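Local coordinates for nucleoprotein (Schmallenberg virus, PDB 4JNG) that coats the viral genomic RNA as a tetramer-forming nucleoprotein, shielding it from nucleases and presenting it as template for transcription and replication, at residues B[72-77]-B[84-89]; B[113-118]-B[132-137]. One frame throughout, in Å; residues are numbered along the deposited sequence.

Contact 1 (B[72-77]-B[84-89]). With nucleotides of chain A.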
loop_
_atom_site.group_PDB
_atom_site.type_symbol
_atom_site.label_atom_id
_atom_site.label_comp_id
_atom_site.label_asym_id
_atom_site.label_seq_id
_atom_site.Cartn_x
_atom_site.Cartn_y
_atom_site.Cartn_z
ATOM N N THR B 72 12.532 -16.115 -25.071
ATOM C CA THR B 72 11.189 -16.463 -24.628
ATOM C C THR B 72 11.223 -16.673 -23.121
ATOM O O THR B 72 11.907 -17.569 -22.623
ATOM C CB THR B 72 10.651 -17.714 -25.336
ATOM O OG1 THR B 72 10.452 -17.405 -26.720
ATOM C CG2 THR B 72 9.309 -18.147 -24.742
ATOM N N VAL B 73 10.476 -15.833 -22.411
ATOM C CA VAL B 73 10.505 -15.778 -20.956
ATOM C C VAL B 73 9.128 -16.189 -20.396
ATOM O O VAL B 73 8.092 -15.735 -20.879
ATOM C CB VAL B 73 10.869 -14.344 -20.500
ATOM C CG1 VAL B 73 10.990 -14.254 -18.986
ATOM C CG2 VAL B 73 12.169 -13.875 -21.171
ATOM N N VAL B 74 9.127 -17.052 -19.383
ATOM C CA VAL B 74 7.914 -17.371 -18.624
ATOM C C VAL B 74 7.639 -16.245 -17.624
ATOM O O VAL B 74 8.503 -15.884 -16.828
ATOM C CB VAL B 74 8.031 -18.732 -17.909
ATOM C CG1 VAL B 74 6.863 -18.971 -16.957
ATOM C CG2 VAL B 74 8.079 -19.842 -18.944
ATOM N N ASN B 75 6.436 -15.686 -17.705
ATOM C CA ASN B 75 6.042 -14.541 -16.905
ATOM C C ASN B 75 5.185 -14.991 -15.718
ATOM O O ASN B 75 3.982 -15.203 -15.871
ATOM C CB ASN B 75 5.271 -13.544 -17.775
ATOM C CG ASN B 75 4.742 -12.351 -16.989
ATOM O OD1 ASN B 75 5.047 -12.173 -15.798
ATOM N ND2 ASN B 75 3.938 -11.522 -17.658
ATOM N N ASN B 76 5.830 -15.153 -14.562
ATOM C CA ASN B 76 5.157 -15.448 -13.287
ATOM C C ASN B 76 5.140 -14.224 -12.363
ATOM O O ASN B 76 4.857 -14.336 -11.170
ATOM C CB ASN B 76 5.828 -16.641 -12.585
ATOM C CG ASN B 76 5.247 -17.980 -13.014
ATOM O OD1 ASN B 76 4.602 -18.087 -14.051
ATOM N ND2 ASN B 76 5.463 -19.008 -12.204
ATOM N N HIS B 77 5.415 -13.051 -12.927
ATOM C CA HIS B 77 5.429 -11.806 -12.161
ATOM C C HIS B 77 4.045 -11.171 -12.043
ATOM O O HIS B 77 3.696 -10.625 -10.995
ATOM C CB HIS B 77 6.380 -10.810 -12.799
ATOM C CG HIS B 77 7.817 -11.169 -12.630
ATOM N ND1 HIS B 77 8.507 -10.930 -11.464
ATOM C CD2 HIS B 77 8.699 -11.745 -13.481
ATOM C CE1 HIS B 77 9.755 -11.343 -11.602
ATOM N NE2 HIS B 77 9.895 -11.843 -12.817
ATOM N N ASN B 84 1.674 -20.248 -11.545
ATOM C CA ASN B 84 1.811 -21.068 -12.768
ATOM C C ASN B 84 3.056 -21.955 -12.707
ATOM O O ASN B 84 4.094 -21.515 -12.216
ATOM C CB ASN B 84 1.891 -20.191 -14.019
ATOM C CG ASN B 84 0.577 -19.522 -14.368
ATOM O OD1 ASN B 84 -0.419 -19.638 -13.648
ATOM N ND2 ASN B 84 0.570 -18.800 -15.489
ATOM N N PRO B 85 2.955 -23.213 -13.184
ATOM C CA PRO B 85 4.130 -24.090 -13.250
ATOM C C PRO B 85 5.100 -23.653 -14.337
ATOM O O PRO B 85 4.655 -23.255 -15.403
ATOM C CB PRO B 85 3.538 -25.450 -13.627
ATOM C CG PRO B 85 2.283 -25.120 -14.347
ATOM C CD PRO B 85 1.740 -23.901 -13.653
ATOM N N VAL B 86 6.400 -23.738 -14.064
ATOM C CA VAL B 86 7.449 -23.365 -15.026
ATOM C C VAL B 86 8.158 -24.636 -15.506
ATOM O O VAL B 86 8.606 -25.427 -14.689
ATOM C CB VAL B 86 8.493 -22.434 -14.362
ATOM C CG1 VAL B 86 9.468 -21.871 -15.391
ATOM C CG2 VAL B 86 7.803 -21.300 -13.614
ATOM N N PRO B 87 8.256 -24.853 -16.835
ATOM C CA PRO B 87 8.981 -26.056 -17.258
ATOM C C PRO B 87 10.439 -26.034 -16.783
ATOM O O PRO B 87 10.981 -24.965 -16.494
ATOM C CB PRO B 87 8.880 -26.014 -18.784
ATOM C CG PRO B 87 7.689 -25.164 -19.064
ATOM C CD PRO B 87 7.633 -24.151 -17.968
ATOM N N ASP B 88 11.061 -27.203 -16.680
ATOM C CA ASP B 88 12.410 -27.301 -16.128
ATOM C C ASP B 88 13.462 -26.661 -17.042
ATOM O O ASP B 88 14.487 -26.194 -16.560
ATOM C CB ASP B 88 12.775 -28.761 -15.826
ATOM C CG ASP B 88 12.094 -29.297 -14.565
ATOM O OD1 ASP B 88 11.585 -28.498 -13.743
ATOM O OD2 ASP B 88 12.081 -30.532 -14.385
ATOM N N ASN B 89 13.192 -26.633 -18.345
ATOM C CA ASN B 89 14.085 -26.004 -19.318
ATOM C C ASN B 89 13.607 -24.637 -19.767
ATOM O O ASN B 89 14.112 -24.102 -20.751
ATOM C CB ASN B 89 14.246 -26.904 -20.533
ATOM C CG ASN B 89 14.852 -28.241 -20.182
ATOM O OD1 ASN B 89 15.267 -28.465 -19.045
ATOM N ND2 ASN B 89 14.917 -29.139 -21.163
ATOM P P U A 24 12.377 -21.166 -9.466
ATOM O OP1 U A 24 13.150 -20.731 -10.682
ATOM O OP2 U A 24 12.974 -20.981 -8.124
ATOM O "O5'" U A 24 10.975 -20.418 -9.466
ATOM C "C5'" U A 24 10.036 -20.562 -10.538
ATOM C "C4'" U A 24 8.726 -19.917 -10.160
ATOM O "O4'" U A 24 8.041 -20.735 -9.169
ATOM C "C3'" U A 24 8.827 -18.549 -9.502
ATOM O "O3'" U A 24 8.983 -17.511 -10.454
ATOM C "C2'" U A 24 7.498 -18.468 -8.761
ATOM O "O2'" U A 24 6.374 -18.175 -9.569
ATOM C "C1'" U A 24 7.364 -19.899 -8.246
ATOM N N1 U A 24 7.937 -20.110 -6.908
ATOM C C2 U A 24 7.182 -19.709 -5.822
ATOM O O2 U A 24 6.088 -19.183 -5.936
ATOM N N3 U A 24 7.762 -19.938 -4.599
ATOM C C4 U A 24 8.989 -20.517 -4.354
ATOM O O4 U A 24 9.372 -20.656 -3.192
ATOM C C5 U A 24 9.710 -20.901 -5.528
ATOM C C6 U A 24 9.175 -20.687 -6.736
ATOM P P U A 26 8.439 -10.762 -8.120
ATOM O OP1 U A 26 8.020 -9.633 -8.984
ATOM O OP2 U A 26 9.824 -11.282 -8.208
ATOM O "O5'" U A 26 8.173 -10.388 -6.590
ATOM C "C5'" U A 26 7.134 -9.466 -6.194
ATOM C "C4'" U A 26 7.113 -9.299 -4.687
ATOM O "O4'" U A 26 7.010 -10.602 -4.055
ATOM C "C3'" U A 26 8.349 -8.669 -4.057
ATOM O "O3'" U A 26 8.286 -7.245 -4.016
ATOM C "C2'" U A 26 8.304 -9.200 -2.625
ATOM O "O2'" U A 26 7.550 -8.402 -1.735
ATOM C "C1'" U A 26 7.676 -10.583 -2.808
ATOM N N1 U A 26 8.661 -11.675 -2.781
ATOM C C2 U A 26 8.933 -12.263 -1.560
ATOM O O2 U A 26 8.382 -11.929 -0.525
ATOM N N3 U A 26 9.869 -13.267 -1.599
ATOM C C4 U A 26 10.555 -13.726 -2.704
ATOM O O4 U A 26 11.372 -14.640 -2.574
ATOM C C5 U A 26 10.230 -13.057 -3.927
ATOM C C6 U A 26 9.321 -12.075 -3.923
ATOM P P U A 25 9.951 -16.264 -10.156
ATOM O OP1 U A 25 10.137 -15.530 -11.428
ATOM O OP2 U A 25 11.130 -16.737 -9.393
ATOM O "O5'" U A 25 9.046 -15.341 -9.230
ATOM C "C5'" U A 25 7.797 -14.830 -9.711
ATOM C "C4'" U A 25 6.983 -14.332 -8.548
ATOM O "O4'" U A 25 6.782 -15.414 -7.600
ATOM C "C3'" U A 25 7.638 -13.233 -7.730
ATOM O "O3'" U A 25 7.431 -11.979 -8.377
ATOM C "C2'" U A 25 6.933 -13.373 -6.383
ATOM O "O2'" U A 25 5.692 -12.704 -6.369
ATOM C "C1'" U A 25 6.709 -14.884 -6.290
ATOM N N1 U A 25 7.643 -15.625 -5.421
ATOM C C2 U A 25 7.295 -15.760 -4.088
ATOM O O2 U A 25 6.281 -15.275 -3.617
ATOM N N3 U A 25 8.183 -16.480 -3.328
ATOM C C4 U A 25 9.355 -17.071 -3.750
ATOM O O4 U A 25 10.048 -17.691 -2.940
ATOM C C5 U A 25 9.643 -16.894 -5.142
ATOM C C6 U A 25 8.795 -16.200 -5.912
HETATM O O HOH W 1 3.353 -18.056 -16.646
#
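Asn76 reaches across to the loop 84-89 with its side-chain amide. Its ND2 donates to the backbone O of Asn84 at 2.9 Å, with an N-H...O angle of 158°. The acceptor lies near the amide plane. The same ND2 donates to O2' of U24 in the RNA, chain A, also at 2.9 Å. Both bonds fix the rotation of the amide. OD1 of Asn76 rests 3.4 Å from CB of Asn84, and a water lies between it and ND2 of Asn84, probably bridging them. The two side-chain amide planes stand 79° apart.

Val74 is the last residue of strand 69-74. With CG1 anti to the backbone N (chi1 172°), this branch meets CG2 of Val86 at 4.2 Å. CG2 of Val86 also lies 3.8 Å from C4' of U24. Right after Asn76, the RNA-binding His77 donates from ND1 to OP1 of U26 of chain A at 2.8 Å, in the plane of its ring.

The bond from Asn76 ends on the ribose 2'-hydroxyl, a group that DNA lacks, consistent with a preference for RNA. The bond from His77 grips the backbone phosphate. Neither bond goes to a base, which suggests binding that does not depend on sequence.

Contact 2 (B[113-118]-B[132-137])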
loop_
_atom_site.group_PDB
_atom_site.type_symbol
_atom_site.label_atom_id
_atom_site.label_comp_id
_atom_site.label_asym_id
_atom_site.label_seq_id
_atom_site.Cartn_x
_atom_site.Cartn_y
_atom_site.Cartn_z
ATOM N N LEU B 113 41.983 -12.221 -20.983
ATOM C CA LEU B 113 41.417 -11.320 -21.992
ATOM C C LEU B 113 39.897 -11.172 -21.837
ATOM O O LEU B 113 39.388 -10.054 -21.828
ATOM C CB LEU B 113 41.773 -11.788 -23.415
ATOM C CG LEU B 113 41.758 -10.701 -24.499
ATOM C CD1 LEU B 113 42.471 -11.157 -25.775
ATOM C CD2 LEU B 113 40.346 -10.233 -24.816
ATOM N N LYS B 114 39.179 -12.287 -21.698
ATOM C CA LYS B 114 37.719 -12.241 -21.511
ATOM C C LYS B 114 37.331 -11.531 -20.216
ATOM O O LYS B 114 36.377 -10.750 -20.195
ATOM C CB LYS B 114 37.099 -13.641 -21.532
ATOM C CG LYS B 114 37.189 -14.359 -22.865
ATOM C CD LYS B 114 36.230 -13.805 -23.901
ATOM C CE LYS B 114 36.524 -14.393 -25.272
ATOM N NZ LYS B 114 35.659 -13.800 -26.325
ATOM N N LEU B 115 38.064 -11.799 -19.138
ATOM C CA LEU B 115 37.848 -11.086 -17.890
ATOM C C LEU B 115 37.971 -9.574 -18.090
ATOM O O LEU B 115 37.089 -8.821 -17.680
ATOM C CB LEU B 115 38.825 -11.562 -16.818
ATOM C CG LEU B 115 38.664 -10.910 -15.440
ATOM C CD1 LEU B 115 37.204 -10.906 -15.018
ATOM C CD2 LEU B 115 39.518 -11.625 -14.402
ATOM N N ALA B 116 39.050 -9.139 -18.747
ATOM C CA ALA B 116 39.299 -7.714 -18.969
ATOM C C ALA B 116 38.159 -7.027 -19.727
ATOM O O ALA B 116 37.752 -5.921 -19.364
ATOM C CB ALA B 116 40.632 -7.500 -19.687
ATOM N N GLU B 117 37.630 -7.673 -20.763
ATOM C CA GLU B 117 36.504 -7.075 -21.504
ATOM C C GLU B 117 35.183 -7.128 -20.718
ATOM O O GLU B 117 34.438 -6.142 -20.701
ATOM C CB GLU B 117 36.340 -7.638 -22.928
ATOM C CG GLU B 117 36.482 -9.140 -23.107
ATOM C CD GLU B 117 36.394 -9.568 -24.567
ATOM O OE1 GLU B 117 36.501 -10.781 -24.850
ATOM O OE2 GLU B 117 36.229 -8.695 -25.443
ATOM N N ALA B 118 34.894 -8.246 -20.055
ATOM C CA ALA B 118 33.695 -8.309 -19.208
ATOM C C ALA B 118 33.735 -7.165 -18.211
ATOM O O ALA B 118 32.759 -6.448 -18.046
ATOM C CB ALA B 118 33.595 -9.636 -18.479
ATOM N N CYS B 132 31.304 -3.247 -4.231
ATOM C CA CYS B 132 31.977 -4.453 -4.747
ATOM C C CYS B 132 33.015 -4.182 -5.856
ATOM O O CYS B 132 34.211 -4.239 -5.594
ATOM C CB CYS B 132 30.964 -5.524 -5.169
ATOM S SG CYS B 132 31.650 -7.198 -5.283
ATOM N N THR B 133 32.567 -3.878 -7.072
ATOM C CA THR B 133 33.447 -3.754 -8.262
ATOM C C THR B 133 34.132 -5.052 -8.710
ATOM O O THR B 133 34.354 -5.976 -7.924
ATOM C CB THR B 133 34.541 -2.655 -8.133
ATOM O OG1 THR B 133 35.496 -3.010 -7.122
ATOM C CG2 THR B 133 33.928 -1.300 -7.820
ATOM N N TRP B 134 34.487 -5.087 -9.992
ATOM C CA TRP B 134 35.196 -6.225 -10.585
ATOM C C TRP B 134 36.530 -6.483 -9.894
ATOM O O TRP B 134 37.082 -7.578 -9.998
ATOM C CB TRP B 134 35.442 -5.981 -12.075
ATOM C CG TRP B 134 34.241 -6.188 -12.959
ATOM C CD1 TRP B 134 33.339 -5.244 -13.357
ATOM C CD2 TRP B 134 33.836 -7.413 -13.581
ATOM N NE1 TRP B 134 32.391 -5.806 -14.183
ATOM C CE2 TRP B 134 32.675 -7.137 -14.338
ATOM C CE3 TRP B 134 34.341 -8.719 -13.573
ATOM C CZ2 TRP B 134 32.010 -8.122 -15.078
ATOM C CZ3 TRP B 134 33.680 -9.696 -14.310
ATOM C CH2 TRP B 134 32.527 -9.392 -15.050
ATOM N N ALA B 135 37.035 -5.463 -9.200
ATOM C CA ALA B 135 38.266 -5.549 -8.418
ATOM C C ALA B 135 38.255 -6.679 -7.404
ATOM O O ALA B 135 39.280 -7.317 -7.174
ATOM C CB ALA B 135 38.525 -4.228 -7.711
ATOM N N ASP B 136 37.093 -6.930 -6.804
ATOM C CA ASP B 136 36.954 -7.982 -5.795
ATOM C C ASP B 136 36.896 -9.388 -6.395
ATOM O O ASP B 136 36.701 -10.364 -5.667
ATOM C CB ASP B 136 35.712 -7.724 -4.934
ATOM C CG ASP B 136 35.878 -6.523 -4.016
ATOM O OD1 ASP B 136 36.944 -6.397 -3.372
ATOM O OD2 ASP B 136 34.936 -5.711 -3.919
ATOM N N GLY B 137 37.072 -9.498 -7.712
ATOM C CA GLY B 137 37.054 -10.792 -8.381
ATOM C C GLY B 137 35.695 -11.090 -8.980
ATOM O O GLY B 137 34.658 -10.664 -8.458
#
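Trp134 lays one face of its indole against the end of segment 113-118. The carbonyl carbon of Ala118 sits 3.7 Å above the ring plane, displaced toward the rim. The methyl CB of Ala118 presses on CH2 of Trp134 at 3.6 Å. The carbonyl O of Ala118 lies 3.5 Å from CZ2 of Trp134. This part is tight, and Ala118 is buried. Its short side chain lets the indole come close to the helix backbone.

The other part is looser. Leu115, one turn earlier, sends CD1 obliquely to the six-membered ring, 3.8 Å from CZ3 of Trp134. With CG of Leu115 anti to the backbone N (chi1 -178°), CD1 is carried to the ring although the side chain sets out to one side. Lys114 is exposed, Glu117 partly so, and neither meets the tryptophan. Their salt bridge is weak, 3.5 Å from NZ of Lys114 to OE1 of Glu117.

The indole NE1 is satisfied by the backbone O of Ile122. Trp134 stands on a short 3-10 turn just before helix 138-142, and its ring also meets Tyr141. Ile104 of helix 93-110 touches Trp134 too. The tryptophan thus joins helices 93-110, 112-121 and 138-142.

Contacts 1 and 2 lie on opposite sides of the chain's centre, about 31 Å apart between their own centres, and do not touch. They follow one another along the chain and share no segment. Contact 1 is a surface contact between a strand end and a loop. Contact 2 is partly buried and sets a helix against a short 3-10 turn. Their chemistry follows their place. The first mixes two valines with an amide network that includes water and RNA. The second has no hydrogen bond across it and rests on an aromatic ring. Helix 93-110 touches both: Arg95, an RNA-binding residue, meets Val86 in contact 1, and Cys108 packs on Ala118 in contact 2.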